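Local coordinates for protein HP1028 (Helicobacter pylori, PDB 4INN) that belongs to the lipocalin family and probably binds a small hydrophobic molecule within its beta-barrel, though its natural ligand and exact role remain unestablished, at residues G132-T137 with F150-L155. The protein carries 1 engineered substitution. Sequence-based numbering, arbitrary orientation.
Sequences GDLEFT and FTWKRL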
loop_
_atom_site.group_PDB
_atom_site.type_symbol
_atom_site.label_atom_id
_atom_site.label_comp_id
_atom_site.label_asym_id
_atom_site.label_seq_id
_atom_site.Cartn_x
_atom_site.Cartn_y
_atom_site.Cartn_z
ATOM N N GLY A 132 10.204 -11.274 5.484
ATOM C CA GLY A 132 9.200 -10.228 5.628
ATOM C C GLY A 132 8.719 -9.626 4.317
ATOM O O GLY A 132 7.733 -8.924 4.310
ATOM N N ASP A 133 9.415 -9.900 3.214
ATOM C CA ASP A 133 9.110 -9.275 1.915
ATOM C C ASP A 133 7.753 -9.747 1.446
ATOM O O ASP A 133 7.301 -10.794 1.864
ATOM C CB ASP A 133 10.153 -9.637 0.866
ATOM C CG ASP A 133 11.448 -8.845 1.012
ATOM O OD1 ASP A 133 12.320 -8.942 0.087
ATOM O OD2 ASP A 133 11.605 -8.115 2.027
ATOM N N LEU A 134 7.092 -8.954 0.608
ATOM C CA LEU A 134 5.774 -9.308 0.142
ATOM C C LEU A 134 5.827 -9.660 -1.316
ATOM O O LEU A 134 6.568 -9.052 -2.087
ATOM C CB LEU A 134 4.781 -8.164 0.325
ATOM C CG LEU A 134 4.654 -7.475 1.676
ATOM C CD1 LEU A 134 3.514 -6.460 1.585
ATOM C CD2 LEU A 134 4.406 -8.414 2.845
ATOM N N GLU A 135 5.046 -10.666 -1.674
ATOM C CA GLU A 135 4.662 -10.913 -3.047
ATOM C C GLU A 135 3.258 -10.358 -3.179
ATOM O O GLU A 135 2.321 -10.940 -2.660
ATOM C CB GLU A 135 4.680 -12.394 -3.368
ATOM C CG GLU A 135 5.978 -13.064 -2.981
ATOM C CD GLU A 135 6.213 -14.326 -3.776
ATOM O OE1 GLU A 135 5.449 -15.321 -3.618
ATOM O OE2 GLU A 135 7.164 -14.304 -4.588
ATOM N N PHE A 136 3.136 -9.230 -3.873
ATOM C CA PHE A 136 1.930 -8.421 -3.862
ATOM C C PHE A 136 1.234 -8.559 -5.209
ATOM O O PHE A 136 1.769 -8.108 -6.238
ATOM C CB PHE A 136 2.334 -6.973 -3.599
ATOM C CG PHE A 136 1.207 -6.009 -3.627
ATOM C CD1 PHE A 136 0.616 -5.596 -2.458
ATOM C CD2 PHE A 136 0.756 -5.472 -4.833
ATOM C CE1 PHE A 136 -0.423 -4.695 -2.474
ATOM C CE2 PHE A 136 -0.290 -4.561 -4.851
ATOM C CZ PHE A 136 -0.874 -4.178 -3.671
ATOM N N THR A 137 0.069 -9.194 -5.210
ATOM C CA THR A 137 -0.602 -9.564 -6.443
ATOM C C THR A 137 -1.757 -8.645 -6.717
ATOM O O THR A 137 -2.740 -8.657 -6.004
ATOM C CB THR A 137 -1.142 -11.020 -6.425
ATOM O OG1 THR A 137 -0.060 -11.963 -6.273
ATOM C CG2 THR A 137 -1.935 -11.336 -7.749
ATOM N N PHE A 150 4.135 -8.561 -7.825
ATOM C CA PHE A 150 5.307 -7.702 -7.666
ATOM C C PHE A 150 5.994 -8.048 -6.367
ATOM O O PHE A 150 5.381 -8.634 -5.457
ATOM C CB PHE A 150 4.840 -6.263 -7.594
ATOM C CG PHE A 150 4.141 -5.759 -8.851
ATOM C CD1 PHE A 150 4.860 -5.232 -9.883
ATOM C CD2 PHE A 150 2.748 -5.761 -8.943
ATOM C CE1 PHE A 150 4.228 -4.738 -11.001
ATOM C CE2 PHE A 150 2.105 -5.294 -10.056
ATOM C CZ PHE A 150 2.846 -4.781 -11.101
ATOM N N THR A 151 7.248 -7.679 -6.208
ATOM C CA THR A 151 7.819 -7.876 -4.888
ATOM C C THR A 151 8.197 -6.577 -4.159
ATOM O O THR A 151 8.922 -5.743 -4.665
ATOM C CB THR A 151 8.833 -9.048 -4.800
ATOM O OG1 THR A 151 9.984 -8.647 -4.057
ATOM C CG2 THR A 151 9.217 -9.555 -6.132
ATOM N N TRP A 152 7.648 -6.437 -2.959
ATOM C CA TRP A 152 7.781 -5.252 -2.118
ATOM C C TRP A 152 8.718 -5.602 -0.958
ATOM O O TRP A 152 8.389 -6.496 -0.176
ATOM C CB TRP A 152 6.406 -4.883 -1.556
ATOM C CG TRP A 152 5.472 -4.312 -2.564
ATOM C CD1 TRP A 152 5.564 -4.422 -3.904
ATOM C CD2 TRP A 152 4.296 -3.553 -2.305
ATOM N NE1 TRP A 152 4.543 -3.757 -4.514
ATOM C CE2 TRP A 152 3.738 -3.217 -3.555
ATOM C CE3 TRP A 152 3.672 -3.097 -1.137
ATOM C CZ2 TRP A 152 2.580 -2.454 -3.688
ATOM C CZ3 TRP A 152 2.513 -2.333 -1.258
ATOM C CH2 TRP A 152 1.978 -2.014 -2.535
ATOM N N LYS A 153 9.875 -4.935 -0.876
ATOM C CA LYS A 153 10.856 -5.254 0.141
ATOM C C LYS A 153 10.441 -4.678 1.470
ATOM O O LYS A 153 10.070 -3.518 1.553
ATOM C CB LYS A 153 12.240 -4.665 -0.180
ATOM C CG LYS A 153 13.182 -5.572 -0.963
ATOM C CD LYS A 153 13.412 -5.051 -2.387
ATOM C CE LYS A 153 14.467 -3.942 -2.429
ATOM N NZ LYS A 153 14.002 -2.628 -3.003
ATOM N N ARG A 154 10.568 -5.476 2.525
ATOM C CA ARG A 154 10.406 -4.972 3.862
ATOM C C ARG A 154 11.618 -4.177 4.302
ATOM O O ARG A 154 12.740 -4.604 4.103
ATOM C CB ARG A 154 10.182 -6.102 4.845
ATOM C CG ARG A 154 9.488 -5.557 6.067
ATOM C CD ARG A 154 9.551 -6.509 7.198
ATOM N NE ARG A 154 9.129 -5.845 8.418
ATOM C CZ ARG A 154 7.885 -5.763 8.846
ATOM N NH1 ARG A 154 6.884 -6.278 8.142
ATOM N NH2 ARG A 154 7.644 -5.141 9.980
ATOM N N LEU A 155 11.396 -3.025 4.915
ATOM C CA LEU A 155 12.479 -2.260 5.504
ATOM C C LEU A 155 12.646 -2.597 6.974
ATOM O O LEU A 155 11.679 -2.831 7.697
ATOM C CB LEU A 155 12.193 -0.782 5.393
ATOM C CG LEU A 155 12.672 -0.090 4.134
ATOM C CD1 LEU A 155 12.363 -0.844 2.883
ATOM C CD2 LEU A 155 12.056 1.303 4.126
#
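F136 and W152 stack face to face across the antiparallel hairpin of strands 134-139 and 147-154, the last two strands of the eight-stranded lipocalin barrel. The F136 ring lies over the indole six-membered ring, centroids 4.0 Å apart and planes only 10° from parallel, with W152 CZ2 above the phenyl centre. A chi1 of 177° swings the phenyl across to that ring, while F136 CB, placed by the strand, sits 3.9 Å from the centroid of the five-membered ring in a CH-pi contact; F136 thus spans both rings on one face of the indole. L134 shares this side of the sheet, its CB 4.1 Å from W152 CB; V124 and V126 touch F136. Paired backbone hydrogen bonds join L134 with W152 and F136 with F150. F150, on the same face as the stack, belongs to the pocket holding a polyethylene glycol and meets F45 edge-to-face; its CD2 lies 3.7 Å from F136 O. E135 and T151 occupy the other, exposed face. Beyond the L134-W152 pair, a carboxylate rather than a carbonyl takes the next N-H: R154 N donates to D133 OD2 at 2.9 Å, nearly straight, approaching from above the carboxylate plane. R154 NH2 hydrogen-bonds P37 O, while D133 OD1 rests 3.6 Å from K153 CG.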